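Local coordinates for protein Phenylalanine/tyrosine ammonia-lyase (Rhodosporidium toruloides, PDB 1Y2M) that catalyses the non-oxidative deamination of L-phenylalanine and L-tyrosine to trans-cinnamic and p-coumaric acid, releasing ammonium, at residues L60-Y65 against I171-L176; V305-S310 against F341-E346; I472-Y477 against S521-T526; E575-T580 against A605-E610. All coordinates share one frame; numbering follows the deposited sequence.

Interaction 1: L60-Y65 against I171-L176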
loop_
_atom_site.group_PDB
_atom_site.type_symbol
_atom_site.label_atom_id
_atom_site.label_comp_id
_atom_site.label_asym_id
_atom_site.label_seq_id
_atom_site.Cartn_x
_atom_site.Cartn_y
_atom_site.Cartn_z
ATOM N N LEU B 60 31.004 -23.463 15.825
ATOM C CA LEU B 60 30.695 -22.068 16.091
ATOM C C LEU B 60 30.597 -21.905 17.584
ATOM O O LEU B 60 29.669 -22.417 18.199
ATOM C CB LEU B 60 29.390 -21.676 15.415
ATOM C CG LEU B 60 28.868 -20.269 15.707
ATOM C CD1 LEU B 60 29.891 -19.166 15.322
ATOM C CD2 LEU B 60 27.521 -20.018 15.008
ATOM N N GLU B 61 31.561 -21.192 18.149
ATOM C CA GLU B 61 31.630 -20.913 19.567
ATOM C C GLU B 61 30.960 -19.588 19.899
ATOM O O GLU B 61 31.373 -18.530 19.426
ATOM C CB GLU B 61 33.089 -20.881 20.033
ATOM C CG GLU B 61 33.668 -22.274 20.247
ATOM C CD GLU B 61 34.954 -22.261 21.089
ATOM O OE1 GLU B 61 35.939 -21.731 20.543
ATOM O OE2 GLU B 61 34.975 -22.766 22.258
ATOM N N LEU B 62 29.894 -19.651 20.672
ATOM C CA LEU B 62 29.091 -18.475 21.005
ATOM C C LEU B 62 29.572 -17.831 22.302
ATOM O O LEU B 62 29.678 -18.490 23.343
ATOM C CB LEU B 62 27.628 -18.873 21.164
ATOM C CG LEU B 62 27.010 -19.465 19.917
ATOM C CD1 LEU B 62 25.569 -19.881 20.179
ATOM C CD2 LEU B 62 27.135 -18.498 18.739
ATOM N N ASP B 63 29.898 -16.543 22.217
ATOM C CA ASP B 63 30.417 -15.825 23.354
ATOM C C ASP B 63 29.628 -14.574 23.712
ATOM O O ASP B 63 30.032 -13.853 24.601
ATOM C CB ASP B 63 31.914 -15.483 23.168
ATOM C CG ASP B 63 32.176 -14.563 21.985
ATOM O OD1 ASP B 63 31.357 -13.690 21.691
ATOM O OD2 ASP B 63 33.226 -14.690 21.335
ATOM N N GLY B 64 28.497 -14.343 23.046
ATOM C CA GLY B 64 27.654 -13.181 23.332
ATOM C C GLY B 64 27.965 -11.921 22.514
ATOM O O GLY B 64 27.182 -10.976 22.515
ATOM N N TYR B 65 29.080 -11.890 21.796
ATOM C CA TYR B 65 29.570 -10.644 21.140
ATOM C C TYR B 65 30.118 -10.816 19.708
ATOM O O TYR B 65 30.046 -9.875 18.915
ATOM C CB TYR B 65 30.662 -9.984 22.008
ATOM C CG TYR B 65 30.168 -9.478 23.320
ATOM C CD1 TYR B 65 29.831 -8.136 23.490
ATOM C CD2 TYR B 65 30.004 -10.337 24.403
ATOM C CE1 TYR B 65 29.342 -7.668 24.723
ATOM C CE2 TYR B 65 29.488 -9.897 25.603
ATOM C CZ TYR B 65 29.147 -8.570 25.759
ATOM O OH TYR B 65 28.631 -8.180 26.953
ATOM N N ILE B 171 20.814 -17.757 17.782
ATOM C CA ILE B 171 20.819 -16.353 18.262
ATOM C C ILE B 171 20.337 -16.336 19.703
ATOM O O ILE B 171 20.870 -15.620 20.534
ATOM C CB ILE B 171 19.945 -15.446 17.363
ATOM C CG1 ILE B 171 20.564 -15.347 15.973
ATOM C CG2 ILE B 171 19.618 -14.126 17.998
ATOM C CD1 ILE B 171 19.615 -14.736 14.922
ATOM N N ARG B 172 19.324 -17.146 20.005
ATOM C CA ARG B 172 18.799 -17.182 21.374
ATOM C C ARG B 172 19.911 -17.559 22.349
ATOM O O ARG B 172 20.076 -16.901 23.381
ATOM C CB ARG B 172 17.645 -18.180 21.510
ATOM C CG ARG B 172 17.172 -18.375 22.934
ATOM C CD ARG B 172 17.322 -17.038 23.703
ATOM N NE ARG B 172 16.080 -16.425 23.809
ATOM C CZ ARG B 172 15.805 -15.162 24.112
ATOM N NH1 ARG B 172 16.690 -14.187 24.367
ATOM N NH2 ARG B 172 14.546 -14.893 24.154
ATOM N N VAL B 173 20.697 -18.585 22.033
ATOM C CA VAL B 173 21.799 -18.976 22.897
ATOM C C VAL B 173 22.803 -17.832 23.055
ATOM O O VAL B 173 23.229 -17.504 24.167
ATOM C CB VAL B 173 22.517 -20.260 22.414
ATOM C CG1 VAL B 173 23.771 -20.527 23.201
ATOM C CG2 VAL B 173 21.554 -21.463 22.498
ATOM N N ASN B 174 23.215 -17.264 21.932
ATOM C CA ASN B 174 24.201 -16.205 21.983
ATOM C C ASN B 174 23.722 -15.093 22.883
ATOM O O ASN B 174 24.494 -14.604 23.699
ATOM C CB ASN B 174 24.475 -15.672 20.593
ATOM C CG ASN B 174 25.677 -14.729 20.546
ATOM O OD1 ASN B 174 26.807 -15.159 20.717
ATOM N ND2 ASN B 174 25.419 -13.442 20.282
ATOM N N SER B 175 22.457 -14.707 22.741
ATOM C CA SER B 175 21.902 -13.556 23.492
ATOM C C SER B 175 21.818 -13.807 25.003
ATOM O O SER B 175 21.795 -12.856 25.820
ATOM C CB SER B 175 20.529 -13.137 22.968
ATOM O OG SER B 175 19.551 -14.126 23.225
ATOM N N LEU B 176 21.790 -15.076 25.386
ATOM C CA LEU B 176 21.796 -15.462 26.814
ATOM C C LEU B 176 23.184 -15.721 27.416
ATOM O O LEU B 176 23.305 -15.812 28.645
ATOM C CB LEU B 176 20.896 -16.683 27.021
ATOM C CG LEU B 176 19.407 -16.468 26.668
ATOM C CD1 LEU B 176 18.667 -17.775 26.712
ATOM C CD2 LEU B 176 18.705 -15.449 27.565
HETATM O O HOH W 1 29.326 -15.052 19.789
#
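The carboxamide of Asn174 is approached by Gly64 from above, not in its plane: Gly64 N donates to Asn174 OD1 at 3.0 Å from a position 49° out of the carbonyl plane, and the angle of 141° at the hydrogen marks the bond as bent. The ring of Tyr65, a second flat group, starts away from the helix; Asp63 O lies in plane at its edge, and Arg178 makes a cation-pi contact with it. With CG anti to the backbone N (chi1 -170°), the Asn174 amide is turned toward Gly64, OD1 at its N, and its ND2 is bound weakly by Gly391 O.

A water also donates to Asn174 OD1, at 2.7 Å, so two donors grip this oxygen. The same water accepts from Asp63 N and donates to Asp63 OD1, tying the amide to the loop from a second point. Asp63 OD1 in turn takes Tyr65 N at 2.9 Å, which makes an Asx turn directly after strand 60-62; the other carboxylate oxygen, OD2, is bonded to Ser66 OG. At the middle of the turn Gly64 has a positive phi that leaves no room for a side chain beside the carbonyl oxygen of Asp63, which favours glycine, and its CA makes a C-H...O contact with Asn174 O at 3.5 Å.

Strand 60-62 pairs in parallel with strand 82-84, and this small sheet lies against the last turns of helix 162-176. There Leu62 and Val173 meet crosswise, the methyl branches CD1 of Leu62 and CG1 of Val173 3.6 Å apart, while Val84 of the neighbouring strand also packs on Val173.

Interaction 2: V305-S310 against F341-E346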
loop_
_atom_site.group_PDB
_atom_site.type_symbol
_atom_site.label_atom_id
_atom_site.label_comp_id
_atom_site.label_asym_id
_atom_site.label_seq_id
_atom_site.Cartn_x
_atom_site.Cartn_y
_atom_site.Cartn_z
ATOM N N VAL B 305 25.042 -4.895 -27.222
ATOM C CA VAL B 305 26.209 -4.171 -27.754
ATOM C C VAL B 305 26.147 -2.704 -27.300
ATOM O O VAL B 305 26.324 -1.748 -28.079
ATOM C CB VAL B 305 26.397 -4.368 -29.275
ATOM C CG1 VAL B 305 27.635 -3.685 -29.771
ATOM C CG2 VAL B 305 26.630 -5.838 -29.534
ATOM N N GLY B 306 25.903 -2.543 -26.008
ATOM C CA GLY B 306 25.752 -1.242 -25.415
ATOM C C GLY B 306 27.042 -0.650 -24.915
ATOM O O GLY B 306 28.123 -1.174 -25.181
ATOM N N HIS B 307 26.901 0.444 -24.172
ATOM C CA HIS B 307 28.067 1.255 -23.813
ATOM C C HIS B 307 28.599 0.947 -22.421
ATOM O O HIS B 307 27.953 1.205 -21.390
ATOM C CB HIS B 307 27.704 2.723 -23.873
ATOM C CG HIS B 307 27.408 3.205 -25.251
ATOM N ND1 HIS B 307 26.130 3.314 -25.749
ATOM C CD2 HIS B 307 28.235 3.658 -26.223
ATOM C CE1 HIS B 307 26.183 3.784 -26.985
ATOM N NE2 HIS B 307 27.452 3.995 -27.299
ATOM N N ALA B 308 29.842 0.502 -22.368
ATOM C CA ALA B 308 30.496 0.339 -21.073
ATOM C C ALA B 308 30.785 1.726 -20.457
ATOM O O ALA B 308 31.063 1.832 -19.257
ATOM C CB ALA B 308 31.742 -0.441 -21.244
ATOM N N GLY B 309 30.767 2.773 -21.280
ATOM C CA GLY B 309 31.067 4.151 -20.855
ATOM C C GLY B 309 30.169 4.639 -19.717
ATOM O O GLY B 309 30.553 5.514 -18.965
ATOM N N SER B 310 28.958 4.091 -19.615
ATOM C CA SER B 310 28.022 4.488 -18.527
ATOM C C SER B 310 28.653 4.319 -17.150
ATOM O O SER B 310 28.212 4.945 -16.198
ATOM C CB SER B 310 26.725 3.692 -18.581
ATOM O OG SER B 310 26.045 3.929 -19.763
ATOM N N PHE B 341 31.876 -7.459 -26.800
ATOM C CA PHE B 341 30.481 -7.140 -27.142
ATOM C C PHE B 341 30.156 -5.664 -26.759
ATOM O O PHE B 341 29.662 -4.873 -27.560
ATOM C CB PHE B 341 29.500 -8.009 -26.374
ATOM C CG PHE B 341 29.342 -9.444 -26.856
ATOM C CD1 PHE B 341 28.951 -9.749 -28.161
ATOM C CD2 PHE B 341 29.492 -10.489 -25.958
ATOM C CE1 PHE B 341 28.730 -11.050 -28.559
ATOM C CE2 PHE B 341 29.289 -11.818 -26.376
ATOM C CZ PHE B 341 28.885 -12.082 -27.659
ATOM N N ALA B 342 30.450 -5.314 -25.519
ATOM C CA ALA B 342 30.232 -3.935 -25.046
ATOM C C ALA B 342 31.219 -3.008 -25.733
ATOM O O ALA B 342 32.380 -3.391 -25.984
ATOM C CB ALA B 342 30.412 -3.839 -23.557
ATOM N N VAL B 343 30.763 -1.787 -26.015
ATOM C CA VAL B 343 31.581 -0.711 -26.585
ATOM C C VAL B 343 32.299 0.068 -25.475
ATOM O O VAL B 343 31.672 0.503 -24.507
ATOM C CB VAL B 343 30.700 0.216 -27.421
ATOM C CG1 VAL B 343 31.504 1.362 -28.023
ATOM C CG2 VAL B 343 30.004 -0.607 -28.517
ATOM N N HIS B 344 33.621 0.227 -25.620
ATOM C CA HIS B 344 34.456 0.832 -24.575
ATOM C C HIS B 344 34.751 2.316 -24.808
ATOM O O HIS B 344 35.037 2.694 -25.925
ATOM C CB HIS B 344 35.744 0.022 -24.445
ATOM C CG HIS B 344 35.487 -1.367 -23.958
ATOM N ND1 HIS B 344 35.261 -1.643 -22.627
ATOM C CD2 HIS B 344 35.312 -2.532 -24.624
ATOM C CE1 HIS B 344 34.994 -2.933 -22.494
ATOM N NE2 HIS B 344 35.035 -3.494 -23.691
ATOM N N HIS B 345 34.671 3.131 -23.739
ATOM C CA HIS B 345 34.813 4.603 -23.855
ATOM C C HIS B 345 36.165 4.930 -24.471
ATOM O O HIS B 345 36.270 5.794 -25.341
ATOM C CB HIS B 345 34.626 5.326 -22.474
ATOM C CG HIS B 345 35.147 6.735 -22.441
ATOM N ND1 HIS B 345 34.419 7.818 -22.891
ATOM C CD2 HIS B 345 36.339 7.235 -22.020
ATOM C CE1 HIS B 345 35.129 8.921 -22.738
ATOM N NE2 HIS B 345 36.310 8.592 -22.236
ATOM N N GLU B 346 37.191 4.228 -24.012
ATOM C CA GLU B 346 38.563 4.510 -24.453
ATOM C C GLU B 346 38.792 4.178 -25.927
ATOM O O GLU B 346 39.770 4.665 -26.516
ATOM C CB GLU B 346 39.601 3.781 -23.594
ATOM C CG GLU B 346 39.627 2.282 -23.783
ATOM C CD GLU B 346 38.710 1.538 -22.834
ATOM O OE1 GLU B 346 37.776 2.146 -22.236
ATOM O OE2 GLU B 346 38.929 0.321 -22.713
HETATM O O HOH W 2 30.948 3.200 -24.080
#
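Phe341 enters the contact through its carbonyl: Phe341 O lies 3.2 Å from Val305 CG1 and also receives a C-H...O contact from Val305 CA. That methyl is placed there by the position of CG1 anti to the backbone N of Val305 (chi1 -177°), in a residue that closes helix 273-303 with a Schellman motif. The Phe341 ring leads the other way, to Phe542 and Tyr657.

Ala342 follows, its CA 3.5 Å from Gly306 O and its CB 4.3 Å from Ala308 CB. Val343 is the centre of the contact. Its N donates to Gly306 O at 2.8 Å, nearly straight at 170°, and its O accepts from Ala308 N at 2.8 Å. Bonds to the residues before and after His307, with the end-to-end directions of the two segments 23° apart, define a single parallel beta bridge between His307 and Val343. On the side chain, Val343 CG2 obliquely meets Val305 CG1 at 4.1 Å. A water completes the pairing, accepting from Gly309 N and donating to Val343 O.

His344, at the N-cap position of helix 345-348, brings ND1 to 4.0 Å from Ala308 CB, while its NE2 is bonded to Ser339 O. His345 puts its CB against Gly309 CA; its ring stacks on His408 of the second subunit.

The cohesion is therefore mostly main-chain polar, with Val343 O serving both an amide and a water. These bonds would probably limit movement of the backbone at His307, whose side chain lies about 3 Å from that of Gln360 at the nearest atoms, a residue that by similarity binds cinnamate.

Interaction 3: I472-Y477 against S521-T526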
loop_
_atom_site.group_PDB
_atom_site.type_symbol
_atom_site.label_atom_id
_atom_site.label_comp_id
_atom_site.label_asym_id
_atom_site.label_seq_id
_atom_site.Cartn_x
_atom_site.Cartn_y
_atom_site.Cartn_z
ATOM N N ILE B 472 6.474 -12.008 -20.575
ATOM C CA ILE B 472 5.221 -11.912 -19.803
ATOM C C ILE B 472 5.453 -12.360 -18.353
ATOM O O ILE B 472 4.965 -11.688 -17.427
ATOM C CB ILE B 472 4.122 -12.770 -20.475
ATOM C CG1 ILE B 472 3.762 -12.183 -21.852
ATOM C CG2 ILE B 472 2.880 -12.884 -19.588
ATOM C CD1 ILE B 472 3.077 -13.213 -22.809
ATOM N N ALA B 473 6.145 -13.488 -18.131
ATOM C CA ALA B 473 6.469 -13.900 -16.772
ATOM C C ALA B 473 7.218 -12.833 -15.983
ATOM O O ALA B 473 6.925 -12.618 -14.819
ATOM C CB ALA B 473 7.234 -15.234 -16.778
ATOM N N ALA B 474 8.203 -12.174 -16.614
ATOM C CA ALA B 474 8.997 -11.182 -15.961
ATOM C C ALA B 474 8.071 -10.062 -15.484
ATOM O O ALA B 474 8.214 -9.513 -14.367
ATOM C CB ALA B 474 10.054 -10.652 -16.914
ATOM N N ALA B 475 7.116 -9.688 -16.321
ATOM C CA ALA B 475 6.151 -8.639 -15.943
ATOM C C ALA B 475 5.408 -9.105 -14.675
ATOM O O ALA B 475 5.199 -8.357 -13.721
ATOM C CB ALA B 475 5.169 -8.379 -17.053
ATOM N N ALA B 476 4.939 -10.335 -14.710
ATOM C CA ALA B 476 4.129 -10.865 -13.605
ATOM C C ALA B 476 4.930 -10.823 -12.288
ATOM O O ALA B 476 4.425 -10.511 -11.199
ATOM C CB ALA B 476 3.726 -12.284 -13.914
ATOM N N TYR B 477 6.200 -11.232 -12.357
ATOM C CA TYR B 477 7.013 -11.284 -11.134
ATOM C C TYR B 477 7.201 -9.870 -10.614
ATOM O O TYR B 477 7.157 -9.630 -9.399
ATOM C CB TYR B 477 8.351 -11.950 -11.415
ATOM C CG TYR B 477 8.300 -13.338 -11.977
ATOM C CD1 TYR B 477 7.321 -14.272 -11.629
ATOM C CD2 TYR B 477 9.283 -13.742 -12.913
ATOM C CE1 TYR B 477 7.334 -15.585 -12.187
ATOM C CE2 TYR B 477 9.300 -15.078 -13.483
ATOM C CZ TYR B 477 8.299 -15.974 -13.127
ATOM O OH TYR B 477 8.323 -17.249 -13.663
ATOM N N SER B 521 14.101 -14.035 -7.280
ATOM C CA SER B 521 14.930 -15.136 -7.810
ATOM C C SER B 521 14.320 -15.693 -9.081
ATOM O O SER B 521 15.033 -16.076 -10.001
ATOM C CB SER B 521 15.086 -16.223 -6.779
ATOM O OG SER B 521 15.741 -15.738 -5.586
ATOM N N LEU B 522 12.998 -15.760 -9.128
ATOM C CA LEU B 522 12.336 -16.236 -10.364
ATOM C C LEU B 522 12.623 -15.267 -11.507
ATOM O O LEU B 522 12.914 -15.683 -12.633
ATOM C CB LEU B 522 10.808 -16.284 -10.167
ATOM C CG LEU B 522 10.266 -17.346 -9.202
ATOM C CD1 LEU B 522 8.813 -17.129 -8.854
ATOM C CD2 LEU B 522 10.463 -18.724 -9.801
ATOM N N LEU B 523 12.499 -13.975 -11.226
ATOM C CA LEU B 523 12.743 -12.933 -12.230
ATOM C C LEU B 523 14.187 -12.962 -12.702
ATOM O O LEU B 523 14.460 -12.852 -13.922
ATOM C CB LEU B 523 12.364 -11.571 -11.651
ATOM C CG LEU B 523 12.579 -10.368 -12.538
ATOM C CD1 LEU B 523 11.965 -10.475 -13.860
ATOM C CD2 LEU B 523 12.195 -9.044 -11.782
ATOM N N LEU B 524 15.127 -13.015 -11.754
ATOM C CA LEU B 524 16.530 -12.945 -12.159
ATOM C C LEU B 524 16.971 -14.251 -12.869
ATOM O O LEU B 524 17.816 -14.223 -13.775
ATOM C CB LEU B 524 17.442 -12.589 -10.985
ATOM C CG LEU B 524 17.155 -11.193 -10.432
ATOM C CD1 LEU B 524 18.294 -10.829 -9.492
ATOM C CD2 LEU B 524 16.986 -10.098 -11.483
ATOM N N ALA B 525 16.388 -15.388 -12.478
ATOM C CA ALA B 525 16.644 -16.677 -13.205
ATOM C C ALA B 525 16.160 -16.528 -14.666
ATOM O O ALA B 525 16.792 -16.972 -15.587
ATOM C CB ALA B 525 15.990 -17.820 -12.546
ATOM N N THR B 526 14.987 -15.962 -14.819
ATOM C CA THR B 526 14.421 -15.682 -16.149
ATOM C C THR B 526 15.331 -14.775 -17.002
ATOM O O THR B 526 15.619 -15.022 -18.184
ATOM C CB THR B 526 13.021 -15.073 -15.964
ATOM O OG1 THR B 526 12.178 -16.067 -15.380
ATOM C CG2 THR B 526 12.385 -14.555 -17.248
HETATM O O HOH W 3 9.898 -17.891 -15.613
#
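Tyr477 and Leu522 lie roughly perpendicular, the leucine CB placed over the middle of the phenol ring. Leu522 CB stands 3.8 Å from the centroid of the Tyr477 ring and only 10° off its normal, a CH-pi contact over the face. The opposite face carries Ala473 O, 3.2 Å above the plane and offset toward the rim, so the ring is sandwiched between its own helix and the neighbouring one.

At the edge the partner is polar. Thr526 OG1 lies near the ring plane, 3.6 Å from Tyr477 CE2. A water, also in plane, stands 2.6 Å from Tyr477 OH and donates to Thr526 OG1 at 2.9 Å. Thr526 OG1 itself donates to Leu522 O, reaching it from the face opposite to Thr526 N; this probably orients the hydroxyl, whose oxygen accepts from the water.

Helices 468-484 and 506-560 thus pack nearly antiparallel in the long helical bundle of the PAL/histidase fold, the local axes 9.2 Å apart at an angle of 155°. Helix 416-443 adds Phe437 and Leu440 against Ala474, and Val142 of the third subunit packs on Leu522. Were Tyr477 an alanine, the space over Leu522 CB would probably be left as a gap and the water on Thr526 would lose its phenolic partner.

Beside the ring, Leu523 extends toward Ala474: its CG is anti to the backbone N (chi1 179°), which carries CD1 to 3.6 Å from Ala474 CB, while Leu523 CB stays alongside Tyr477 CB and CD2. The small alanine lets that methyl approach its CA as well.

Interaction 4: E575-T580 against A605-E610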
loop_
_atom_site.group_PDB
_atom_site.type_symbol
_atom_site.label_atom_id
_atom_site.label_comp_id
_atom_site.label_asym_id
_atom_site.label_seq_id
_atom_site.Cartn_x
_atom_site.Cartn_y
_atom_site.Cartn_z
ATOM N N GLU B 575 31.108 1.499 -48.940
ATOM C CA GLU B 575 30.758 2.174 -47.698
ATOM C C GLU B 575 29.245 2.313 -47.596
ATOM O O GLU B 575 28.685 2.052 -46.553
ATOM C CB GLU B 575 31.393 3.571 -47.596
ATOM C CG GLU B 575 30.913 4.369 -46.364
ATOM C CD GLU B 575 31.195 5.876 -46.461
ATOM O OE1 GLU B 575 30.638 6.547 -47.378
ATOM O OE2 GLU B 575 31.946 6.390 -45.589
ATOM N N LYS B 576 28.606 2.788 -48.672
ATOM C CA LYS B 576 27.193 3.162 -48.611
ATOM C C LYS B 576 26.298 1.930 -48.631
ATOM O O LYS B 576 25.258 1.887 -47.943
ATOM C CB LYS B 576 26.854 4.143 -49.732
ATOM C CG LYS B 576 27.441 5.550 -49.507
ATOM C CD LYS B 576 26.888 6.545 -50.539
ATOM C CE LYS B 576 27.527 7.910 -50.462
ATOM N NZ LYS B 576 27.498 8.436 -49.092
ATOM N N VAL B 577 26.699 0.894 -49.350
ATOM C CA VAL B 577 25.962 -0.391 -49.332
ATOM C C VAL B 577 26.007 -0.988 -47.930
ATOM O O VAL B 577 24.980 -1.392 -47.409
ATOM C CB VAL B 577 26.451 -1.391 -50.412
ATOM C CG1 VAL B 577 26.019 -2.820 -50.124
ATOM C CG2 VAL B 577 25.919 -0.976 -51.767
ATOM N N ASN B 578 27.171 -1.003 -47.301
ATOM C CA ASN B 578 27.279 -1.478 -45.923
ATOM C C ASN B 578 26.400 -0.687 -44.974
ATOM O O ASN B 578 25.732 -1.255 -44.097
ATOM C CB ASN B 578 28.751 -1.418 -45.453
ATOM C CG ASN B 578 29.651 -2.517 -46.059
ATOM O OD1 ASN B 578 29.196 -3.567 -46.475
ATOM N ND2 ASN B 578 30.948 -2.255 -46.075
ATOM N N LYS B 579 26.324 0.624 -45.146
ATOM C CA LYS B 579 25.554 1.408 -44.227
ATOM C C LYS B 579 24.068 1.144 -44.437
ATOM O O LYS B 579 23.308 1.078 -43.478
ATOM C CB LYS B 579 25.815 2.881 -44.402
ATOM C CG LYS B 579 27.204 3.336 -43.975
ATOM C CD LYS B 579 27.398 4.870 -43.851
ATOM C CE LYS B 579 26.301 5.721 -44.471
ATOM N NZ LYS B 579 25.131 5.896 -43.546
ATOM N N THR B 580 23.676 0.989 -45.696
ATOM C CA THR B 580 22.260 0.750 -45.970
ATOM C C THR B 580 21.842 -0.618 -45.413
ATOM O O THR B 580 20.768 -0.761 -44.787
ATOM C CB THR B 580 22.005 0.804 -47.463
ATOM O OG1 THR B 580 22.233 2.140 -47.950
ATOM C CG2 THR B 580 20.568 0.310 -47.822
ATOM N N ALA B 605 20.009 -2.128 -53.447
ATOM C CA ALA B 605 19.974 -1.901 -54.886
ATOM C C ALA B 605 19.646 -0.434 -55.204
ATOM O O ALA B 605 20.118 0.094 -56.188
ATOM C CB ALA B 605 18.944 -2.827 -55.537
ATOM N N GLY B 606 18.761 0.186 -54.381
ATOM C CA GLY B 606 18.496 1.633 -54.495
ATOM C C GLY B 606 19.761 2.450 -54.291
ATOM O O GLY B 606 19.998 3.391 -55.027
ATOM N N THR B 607 20.611 2.006 -53.360
ATOM C CA THR B 607 21.889 2.697 -53.109
ATOM C C THR B 607 22.785 2.522 -54.339
ATOM O O THR B 607 23.457 3.471 -54.819
ATOM C CB THR B 607 22.536 2.156 -51.822
ATOM O OG1 THR B 607 21.691 2.469 -50.688
ATOM C CG2 THR B 607 23.925 2.771 -51.653
ATOM N N VAL B 608 22.790 1.321 -54.912
ATOM C CA VAL B 608 23.551 1.099 -56.137
ATOM C C VAL B 608 23.117 2.030 -57.279
ATOM O O VAL B 608 23.946 2.610 -57.978
ATOM C CB VAL B 608 23.506 -0.367 -56.608
ATOM C CG1 VAL B 608 24.218 -0.566 -57.956
ATOM C CG2 VAL B 608 24.082 -1.291 -55.523
ATOM N N VAL B 609 21.788 2.183 -57.456
ATOM C CA VAL B 609 21.247 3.051 -58.483
ATOM C C VAL B 609 21.823 4.489 -58.363
ATOM O O VAL B 609 22.165 5.105 -59.375
ATOM C CB VAL B 609 19.700 3.094 -58.439
ATOM C CG1 VAL B 609 19.151 4.227 -59.287
ATOM C CG2 VAL B 609 19.110 1.753 -58.916
ATOM N N GLU B 610 21.869 5.014 -57.127
ATOM C CA GLU B 610 22.407 6.331 -56.864
ATOM C C GLU B 610 23.915 6.376 -57.101
ATOM O O GLU B 610 24.415 7.173 -57.885
ATOM C CB GLU B 610 22.125 6.767 -55.435
ATOM C CG GLU B 610 22.655 8.130 -55.083
ATOM C CD GLU B 610 22.121 8.661 -53.750
ATOM O OE1 GLU B 610 21.169 8.065 -53.177
ATOM O OE2 GLU B 610 22.653 9.691 -53.282
#
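Thr607 meets the facing helix with both branches. Its OG1 lies 2.8 Å from Thr580 OG1, a hydrogen bond in which either hydroxyl could be the donor, and its CG2 sits 3.8 Å from Lys576 CB and 4.1 Å from Val577 N. The split follows from the first torsion: at chi1 -64° the hydroxyl is beside the backbone N and the methyl beside the carbonyl carbon, so the polar branch is directed to Thr580 and the apolar one to the preceding turn. Replacing Thr607 by an alanine would probably strip Thr580 OG1 of its mate across the interface and open a gap against Lys576 CB.

The two threonine side chains run antiparallel, side by side, with their hydroxyls together, while Thr580 CB stays 3.6 Å from Thr607 OG1.

Val577, the residue next most buried here, supplies an apolar flank. Its CG2 and Val608 CG2 approach obliquely at 4.2 Å, and Trp625 and Val622 of helix 619-646 pack on Val608 as well. Beyond the pair, Val609 packs on Val609 of the fourth subunit.

The local axes pass 9.3 Å apart at 154°, nearly antiparallel, and helices 570-587 and 593-611 are consecutive in the chain. This is a helical hairpin, consistent with the extra C-terminal helical region that distinguishes eukaryotic phenylalanine ammonia-lyases from histidase.

The four contacts follow one another along the chain without overlapping, and they are spread over a long, mostly helical subunit. Interactions 1 and 4 are farthest apart, with centres about 75 Å from each other on opposite sides of the chain's centre; interaction 3 is the most central, about 12 Å from it. Interaction 2 is about 26 Å from interaction 3 and about 28 Å from interaction 4, centre to centre. Helix 506-560 carries one side of interaction 3, also touches residues of interactions 2 and 4, and precedes helix 570-587. Interactions 2, 3 and 4 each border another subunit, so these parts of the chain contribute to the tetramer.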